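433aa long hypothetical phosphoribosylglycinamide formyl transferase (Pyrococcus horikoshii, PDB 2DWC) is a PurT-like member of the ATP-grasp superfamily that binds adenosine-5'-diphosphate and probably acts as a nucleotide-dependent enzyme. Local coordinates at residues 23-28 against 72-77; 327-332 against 336-341; 379-382 against 386-389. All blocks are in the same frame, centred on the assembly; numbering follows the deposited sequence.

Contact 1: residues 23-28 against 72-77; sequences LLLGSG and DFLWSV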
loop_
_atom_site.group_PDB
_atom_site.type_symbol
_atom_site.label_atom_id
_atom_site.label_comp_id
_atom_site.label_asym_id
_atom_site.label_seq_id
_atom_site.Cartn_x
_atom_site.Cartn_y
_atom_site.Cartn_z
ATOM N N LEU B 23 18.171 -4.402 2.413
ATOM C CA LEU B 23 18.652 -3.920 3.698
ATOM C C LEU B 23 18.450 -2.398 3.657
ATOM O O LEU B 23 19.105 -1.703 2.872
ATOM C CB LEU B 23 20.156 -4.261 3.873
ATOM C CG LEU B 23 20.717 -3.809 5.216
ATOM C CD1 LEU B 23 20.065 -4.575 6.382
ATOM C CD2 LEU B 23 22.237 -4.037 5.205
ATOM N N LEU B 24 17.505 -1.922 4.468
ATOM C CA LEU B 24 17.219 -0.485 4.535
ATOM C C LEU B 24 18.133 0.187 5.569
ATOM O O LEU B 24 18.093 -0.189 6.734
ATOM C CB LEU B 24 15.752 -0.266 4.965
ATOM C CG LEU B 24 14.746 -0.844 3.950
ATOM C CD1 LEU B 24 13.346 -0.691 4.531
ATOM C CD2 LEU B 24 14.797 -0.044 2.627
ATOM N N LEU B 25 18.998 1.117 5.148
ATOM C CA LEU B 25 19.849 1.840 6.122
ATOM C C LEU B 25 19.113 3.153 6.360
ATOM O O LEU B 25 19.266 4.134 5.599
ATOM C CB LEU B 25 21.257 2.031 5.570
ATOM C CG LEU B 25 21.955 0.682 5.282
ATOM C CD1 LEU B 25 23.450 1.004 4.874
ATOM C CD2 LEU B 25 21.957 -0.309 6.503
ATOM N N GLY B 26 18.318 3.193 7.450
ATOM C CA GLY B 26 17.450 4.343 7.684
ATOM C C GLY B 26 16.056 3.773 7.564
ATOM O O GLY B 26 15.681 3.228 6.510
ATOM N N SER B 27 15.269 3.871 8.647
ATOM C CA SER B 27 13.959 3.240 8.669
ATOM C C SER B 27 12.830 4.213 8.920
ATOM O O SER B 27 11.872 3.893 9.619
ATOM C CB SER B 27 13.957 2.146 9.759
ATOM O OG SER B 27 14.968 1.163 9.460
ATOM N N GLY B 28 12.966 5.424 8.374
ATOM C CA GLY B 28 11.890 6.412 8.509
ATOM C C GLY B 28 10.692 6.113 7.590
ATOM O O GLY B 28 10.558 5.009 7.044
ATOM N N ASP B 72 31.884 -0.583 11.524
ATOM C CA ASP B 72 31.916 -1.968 12.018
ATOM C C ASP B 72 30.489 -2.513 12.255
ATOM O O ASP B 72 30.236 -3.722 12.032
ATOM C CB ASP B 72 32.583 -2.059 13.407
ATOM C CG ASP B 72 34.095 -2.034 13.394
ATOM O OD1 ASP B 72 34.728 -1.907 12.313
ATOM O OD2 ASP B 72 34.635 -2.154 14.547
ATOM N N PHE B 73 29.617 -1.657 12.781
ATOM C CA PHE B 73 28.224 -2.050 13.022
ATOM C C PHE B 73 27.580 -2.425 11.683
ATOM O O PHE B 73 26.982 -3.500 11.536
ATOM C CB PHE B 73 27.438 -0.905 13.698
ATOM C CG PHE B 73 25.946 -1.076 13.613
ATOM C CD1 PHE B 73 25.346 -2.224 14.106
ATOM C CD2 PHE B 73 25.154 -0.096 13.028
ATOM C CE1 PHE B 73 23.938 -2.397 14.019
ATOM C CE2 PHE B 73 23.762 -0.235 12.929
ATOM C CZ PHE B 73 23.138 -1.413 13.433
ATOM N N LEU B 74 27.706 -1.534 10.707
ATOM C CA LEU B 74 27.119 -1.788 9.398
ATOM C C LEU B 74 27.711 -3.030 8.751
ATOM O O LEU B 74 26.976 -3.828 8.137
ATOM C CB LEU B 74 27.281 -0.555 8.472
ATOM C CG LEU B 74 26.591 0.729 8.994
ATOM C CD1 LEU B 74 26.829 1.864 7.976
ATOM C CD2 LEU B 74 25.077 0.502 9.191
ATOM N N TRP B 75 29.021 -3.234 8.862
ATOM C CA TRP B 75 29.583 -4.437 8.258
ATOM C C TRP B 75 29.042 -5.722 8.921
ATOM O O TRP B 75 28.838 -6.754 8.298
ATOM C CB TRP B 75 31.118 -4.423 8.382
ATOM C CG TRP B 75 31.803 -4.113 7.067
ATOM C CD1 TRP B 75 32.628 -3.051 6.804
ATOM C CD2 TRP B 75 31.724 -4.881 5.852
ATOM N NE1 TRP B 75 33.086 -3.125 5.492
ATOM C CE2 TRP B 75 32.539 -4.233 4.891
ATOM C CE3 TRP B 75 31.049 -6.054 5.486
ATOM C CZ2 TRP B 75 32.689 -4.730 3.585
ATOM C CZ3 TRP B 75 31.200 -6.550 4.183
ATOM C CH2 TRP B 75 32.019 -5.879 3.254
ATOM N N SER B 76 28.831 -5.658 10.229
ATOM C CA SER B 76 28.342 -6.840 10.921
ATOM C C SER B 76 26.964 -7.185 10.359
ATOM O O SER B 76 26.643 -8.337 10.068
ATOM C CB SER B 76 28.256 -6.561 12.450
ATOM O OG SER B 76 27.744 -7.700 13.113
ATOM N N VAL B 77 26.144 -6.168 10.157
ATOM C CA VAL B 77 24.820 -6.429 9.604
ATOM C C VAL B 77 24.913 -6.953 8.162
ATOM O O VAL B 77 24.253 -7.923 7.791
ATOM C CB VAL B 77 23.974 -5.123 9.611
ATOM C CG1 VAL B 77 22.586 -5.426 8.981
ATOM C CG2 VAL B 77 23.799 -4.631 11.079
#
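L23 and L25, on strand 21-25, meet V77 and L74 of helix 71-81 in the Rossmann-like preATP-grasp domain. The helix belongs to the crossover that carries the chain from strand 62-65, at one edge of the parallel four-stranded sheet, to strand 85-88 at the other, and here it packs over an inner strand.

The contact is wholly apolar, without a hydrogen bond between the segments. At one end both methyls of L23 press on a single branch of V77, CG1, with CD1 of L23 at 3.7 Å from it. CG1 lies anti to the V77 backbone N (chi1 178°), which turns this branch rather than CG2 to the leucine. At the other end L25 and L74 share one rotamer and meet obliquely by their methyl ends, a looser fit. V46 and V48 touch L23, L98 touches L25, and A97 and F101 touch L74; all four residues of the contact are buried.

Beyond the strand, G26 and G28 fit a GxGxxG-like turn into helix 29-40, and S27 N is hydrogen-bonded to D49 OD2. Within the leucine pair, L25 CD2 and L74 CD2 stand 4.2 Å apart.

Contact 2: residues 327-332 against 336-341; sequences PGEWVD and LFPMLI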
loop_
_atom_site.group_PDB
_atom_site.type_symbol
_atom_site.label_atom_id
_atom_site.label_comp_id
_atom_site.label_asym_id
_atom_site.label_seq_id
_atom_site.Cartn_x
_atom_site.Cartn_y
_atom_site.Cartn_z
ATOM N N PRO B 327 7.303 -0.279 -16.576
ATOM C CA PRO B 327 6.659 0.162 -17.832
ATOM C C PRO B 327 6.673 1.683 -17.982
ATOM O O PRO B 327 6.506 2.440 -17.008
ATOM C CB PRO B 327 5.220 -0.348 -17.693
ATOM C CG PRO B 327 5.309 -1.440 -16.691
ATOM C CD PRO B 327 6.342 -0.989 -15.710
ATOM N N GLY B 328 6.834 2.152 -19.215
ATOM C CA GLY B 328 6.824 3.589 -19.431
ATOM C C GLY B 328 6.150 3.931 -20.762
ATOM O O GLY B 328 5.711 3.043 -21.496
ATOM N N GLU B 329 6.063 5.217 -21.075
ATOM C CA GLU B 329 5.448 5.642 -22.332
ATOM C C GLU B 329 6.408 6.601 -23.058
ATOM O O GLU B 329 6.755 7.634 -22.533
ATOM C CB GLU B 329 4.126 6.350 -22.031
ATOM C CG GLU B 329 3.271 6.651 -23.237
ATOM C CD GLU B 329 2.097 7.558 -22.906
ATOM O OE1 GLU B 329 1.215 7.725 -23.786
ATOM O OE2 GLU B 329 2.061 8.109 -21.775
ATOM N N TRP B 330 6.826 6.268 -24.268
ATOM C CA TRP B 330 7.719 7.179 -24.978
ATOM C C TRP B 330 6.972 8.386 -25.539
ATOM O O TRP B 330 5.904 8.250 -26.129
ATOM C CB TRP B 330 8.442 6.451 -26.105
ATOM C CG TRP B 330 9.507 5.561 -25.613
ATOM C CD1 TRP B 330 9.400 4.227 -25.307
ATOM C CD2 TRP B 330 10.854 5.934 -25.332
ATOM N NE1 TRP B 330 10.604 3.754 -24.857
ATOM C CE2 TRP B 330 11.517 4.778 -24.862
ATOM C CE3 TRP B 330 11.567 7.139 -25.425
ATOM C CZ2 TRP B 330 12.869 4.782 -24.492
ATOM C CZ3 TRP B 330 12.911 7.148 -25.056
ATOM C CH2 TRP B 330 13.549 5.971 -24.595
ATOM N N VAL B 331 7.525 9.571 -25.319
ATOM C CA VAL B 331 6.930 10.814 -25.805
ATOM C C VAL B 331 8.037 11.808 -26.152
ATOM O O VAL B 331 8.844 12.184 -25.294
ATOM C CB VAL B 331 6.031 11.487 -24.757
ATOM C CG1 VAL B 331 5.462 12.774 -25.325
ATOM C CG2 VAL B 331 4.911 10.560 -24.324
ATOM N N ASP B 332 8.095 12.214 -27.417
ATOM C CA ASP B 332 9.088 13.190 -27.852
ATOM C C ASP B 332 10.507 12.842 -27.423
ATOM O O ASP B 332 11.279 13.726 -27.030
ATOM C CB ASP B 332 8.762 14.592 -27.309
ATOM C CG ASP B 332 7.333 15.039 -27.613
ATOM O OD1 ASP B 332 6.750 14.564 -28.612
ATOM O OD2 ASP B 332 6.792 15.885 -26.859
ATOM N N LEU B 336 8.435 8.470 -20.401
ATOM C CA LEU B 336 7.716 9.050 -19.287
ATOM C C LEU B 336 6.968 8.010 -18.480
ATOM O O LEU B 336 6.685 6.914 -18.949
ATOM C CB LEU B 336 6.699 10.118 -19.793
ATOM C CG LEU B 336 7.288 11.255 -20.659
ATOM C CD1 LEU B 336 6.201 12.299 -20.899
ATOM C CD2 LEU B 336 8.478 11.902 -19.972
ATOM N N PHE B 337 6.648 8.372 -17.240
ATOM C CA PHE B 337 5.858 7.485 -16.383
ATOM C C PHE B 337 4.518 8.231 -16.187
ATOM O O PHE B 337 4.449 9.254 -15.528
ATOM C CB PHE B 337 6.533 7.262 -15.031
ATOM C CG PHE B 337 5.866 6.165 -14.248
ATOM C CD1 PHE B 337 6.120 4.846 -14.572
ATOM C CD2 PHE B 337 4.855 6.463 -13.330
ATOM C CE1 PHE B 337 5.373 3.815 -14.020
ATOM C CE2 PHE B 337 4.099 5.445 -12.764
ATOM C CZ PHE B 337 4.348 4.123 -13.106
ATOM N N PRO B 338 3.436 7.681 -16.723
ATOM C CA PRO B 338 2.125 8.334 -16.614
ATOM C C PRO B 338 1.567 8.447 -15.202
ATOM O O PRO B 338 1.604 7.501 -14.448
ATOM C CB PRO B 338 1.233 7.455 -17.497
ATOM C CG PRO B 338 2.204 6.785 -18.453
ATOM C CD PRO B 338 3.341 6.445 -17.525
ATOM N N MET B 339 1.039 9.613 -14.880
ATOM C CA MET B 339 0.426 9.876 -13.579
ATOM C C MET B 339 -1.023 9.323 -13.642
ATOM O O MET B 339 -1.622 9.282 -14.722
ATOM C CB MET B 339 0.435 11.397 -13.394
ATOM C CG MET B 339 -0.326 11.962 -12.246
ATOM S SD MET B 339 0.043 13.737 -12.337
ATOM C CE MET B 339 -1.152 14.291 -13.732
ATOM N N LEU B 340 -1.582 8.872 -12.512
ATOM C CA LEU B 340 -2.943 8.358 -12.514
ATOM C C LEU B 340 -3.963 9.475 -12.261
ATOM O O LEU B 340 -5.000 9.566 -12.950
ATOM C CB LEU B 340 -3.093 7.248 -11.457
ATOM C CG LEU B 340 -4.503 6.675 -11.276
ATOM C CD1 LEU B 340 -4.970 5.996 -12.560
ATOM C CD2 LEU B 340 -4.511 5.700 -10.119
ATOM N N ILE B 341 -3.669 10.344 -11.296
ATOM C CA ILE B 341 -4.583 11.449 -10.935
ATOM C C ILE B 341 -3.790 12.507 -10.178
ATOM O O ILE B 341 -2.835 12.176 -9.470
ATOM C CB ILE B 341 -5.757 10.914 -10.060
ATOM C CG1 ILE B 341 -6.783 12.028 -9.763
ATOM C CG2 ILE B 341 -5.222 10.364 -8.715
ATOM C CD1 ILE B 341 -8.045 11.505 -8.989
#
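E329 and L336 form the antiparallel, hydrogen-bonded pair of a short beta hairpin made by strands 329-331 and 334-337. This backbone core is the tight part. E329 N donates to L336 O over 2.8 Å, in the carbonyl plane and nearly straight (N-H...O 162°). The return bond from L336 N to E329 O is just as short at 2.8 Å, but its donor stands well above the carbonyl plane. G328 CA lies 3.4 Å from L336 O. Next to this core, F337 CD1 comes within 3.4 Å of P327 O, which approaches the ring obliquely. The ring is buried among F311, H307 and L316, and P338 CD lies above one face, offset toward the rim.

The other side of the hairpin is looser and more open to solvent. E329, its chain extended, lies across P338 and brings OE2 to 3.6 Å from P338 CG, while L336 CD1 meets V331 CB at 3.9 Å, the two side chains crossing nearly at right angles.

P327 also packs on L366 of the second subunit. In the register set by E329 and L336, the next hydrogen-bonded position would match P327 with P338; neither proline has an N-H to give, so this pairing cannot be extended there in the same way.

Contact 3: residues 379-382 against 386-389; sequences PEAY and RLGI. With SO4 (sulfate ion), chain F.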
loop_
_atom_site.group_PDB
_atom_site.type_symbol
_atom_site.label_atom_id
_atom_site.label_comp_id
_atom_site.label_asym_id
_atom_site.label_seq_id
_atom_site.Cartn_x
_atom_site.Cartn_y
_atom_site.Cartn_z
ATOM N N PRO B 379 7.575 6.191 17.589
ATOM C CA PRO B 379 7.253 6.069 19.015
ATOM C C PRO B 379 7.440 7.274 19.881
ATOM O O PRO B 379 6.897 7.324 20.991
ATOM C CB PRO B 379 8.107 4.874 19.509
ATOM C CG PRO B 379 9.126 4.645 18.445
ATOM C CD PRO B 379 8.736 5.391 17.182
ATOM N N GLU B 380 8.186 8.233 19.386
ATOM C CA GLU B 380 8.419 9.439 20.181
ATOM C C GLU B 380 8.387 10.656 19.275
ATOM O O GLU B 380 8.788 10.593 18.114
ATOM C CB GLU B 380 9.799 9.343 20.856
ATOM C CG GLU B 380 10.233 10.679 21.450
ATOM C CD GLU B 380 11.399 10.583 22.423
ATOM O OE1 GLU B 380 11.759 11.622 23.012
ATOM O OE2 GLU B 380 11.947 9.489 22.600
ATOM N N ALA B 381 7.937 11.774 19.817
ATOM C CA ALA B 381 7.906 13.001 19.038
ATOM C C ALA B 381 8.922 13.997 19.563
ATOM O O ALA B 381 9.287 13.992 20.743
ATOM C CB ALA B 381 6.534 13.632 19.133
ATOM N N TYR B 382 9.425 14.819 18.667
ATOM C CA TYR B 382 10.279 15.926 19.124
ATOM C C TYR B 382 9.720 17.133 18.351
ATOM O O TYR B 382 9.052 16.964 17.308
ATOM C CB TYR B 382 11.770 15.658 18.879
ATOM C CG TYR B 382 12.186 15.504 17.444
ATOM C CD1 TYR B 382 12.101 16.580 16.558
ATOM C CD2 TYR B 382 12.674 14.288 16.965
ATOM C CE1 TYR B 382 12.486 16.450 15.224
ATOM C CE2 TYR B 382 13.070 14.150 15.627
ATOM C CZ TYR B 382 12.968 15.238 14.763
ATOM O OH TYR B 382 13.316 15.128 13.428
ATOM N N ARG B 386 8.290 15.070 11.809
ATOM C CA ARG B 386 7.146 14.769 10.957
ATOM C C ARG B 386 6.579 13.431 11.433
ATOM O O ARG B 386 7.290 12.412 11.402
ATOM C CB ARG B 386 7.595 14.596 9.518
ATOM C CG ARG B 386 6.452 14.610 8.556
ATOM C CD ARG B 386 7.028 14.500 7.135
ATOM N NE ARG B 386 7.801 15.698 6.803
ATOM C CZ ARG B 386 8.924 15.697 6.087
ATOM N NH1 ARG B 386 9.426 14.561 5.623
ATOM N NH2 ARG B 386 9.542 16.844 5.825
ATOM N N LEU B 387 5.317 13.439 11.848
ATOM C CA LEU B 387 4.657 12.231 12.361
ATOM C C LEU B 387 3.704 11.590 11.374
ATOM O O LEU B 387 3.263 10.436 11.581
ATOM C CB LEU B 387 3.904 12.562 13.661
ATOM C CG LEU B 387 4.831 13.041 14.779
ATOM C CD1 LEU B 387 3.997 13.139 16.094
ATOM C CD2 LEU B 387 6.017 12.048 14.942
ATOM N N GLY B 388 3.363 12.306 10.294
ATOM C CA GLY B 388 2.463 11.699 9.315
ATOM C C GLY B 388 2.218 12.645 8.165
ATOM O O GLY B 388 2.883 13.686 8.078
ATOM N N ILE B 389 1.303 12.287 7.271
ATOM C CA ILE B 389 0.952 13.188 6.166
ATOM C C ILE B 389 -0.522 13.050 5.829
ATOM O O ILE B 389 -1.121 11.993 6.029
ATOM C CB ILE B 389 1.676 12.878 4.805
ATOM C CG1 ILE B 389 1.558 11.370 4.474
ATOM C CG2 ILE B 389 3.096 13.411 4.822
ATOM C CD1 ILE B 389 1.832 11.075 3.004
HETATM S S SO4 F . 13.357 11.535 12.155
HETATM O O1 SO4 F . 13.808 12.720 12.958
HETATM O O2 SO4 F . 13.838 11.703 10.743
HETATM O O3 SO4 F . 13.934 10.285 12.752
HETATM O O4 SO4 F . 11.860 11.460 12.193
#
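The ring of Y382 meets a sulfate ion, probably from the crystallisation liquor, at its edge: O1 of the sulfate lies in the ring plane, beside OH and CE2. The contact belongs to the part of the chain matching the PurT C-terminal family, where residues 386-389 begin a long strand with a classic beta bulge, L387 and G388 both facing I348. The phenol OH donates a hydrogen bond to sulfate O1 at 2.5 Å, short enough that the exact placing of the ion deserves caution. K378 and R385 bind the same sulfate, forming a basic site for the anion. In Y382, chi1 of 63° sets CG between the backbone N and the carbonyl carbon, the crowded position, and the ring's end comes nearer to 386-389, where its OH meets the sulfate.

Strand 380-381 pairs with 354-355, and no hydrogen bond joins the two segments; their nearest CA atoms, of A381 and L387, are 7.5 Å apart. A single apolar touch, A381 on L387, spans the gap, with A350 against both.

R385, from the connection, is hydrogen-bonded through NH1 to E380 O, and K378, just before the first segment, through NZ to R386 O. The R386 guanidinium is turned to other partners, with salt bridges from NH2 to D241 and from NH1 to D298. Between the segments, CG of L387 is anti to its carbonyl carbon (chi1 -62°), and its two methyls divide the approach: CD1 rests 4.0 Å from A381 CB, while CD2 lies 4.5 Å from E380 O.

In the fold
The three contacts follow one another along the chain and none touches another. Contacts 1 and 3 are the closest, with centres 22 Å and nearest atoms about 8 Å apart. They are loosely bridged by charge: E29, just after G28 of contact 1, forms a long, weak ion pair with R386 of contact 3. Contact 2 lies farther off, its centre 34 Å from each of the others, yet contacts 2 and 3 reach the same mixed sheet. That sheet also carries Q237, N290 and E291 of the adenosine-5'-diphosphate pocket, although none of the six segments supplies a pocket residue. Contacts 2 and 3 both touch the second subunit; contact 1 does not.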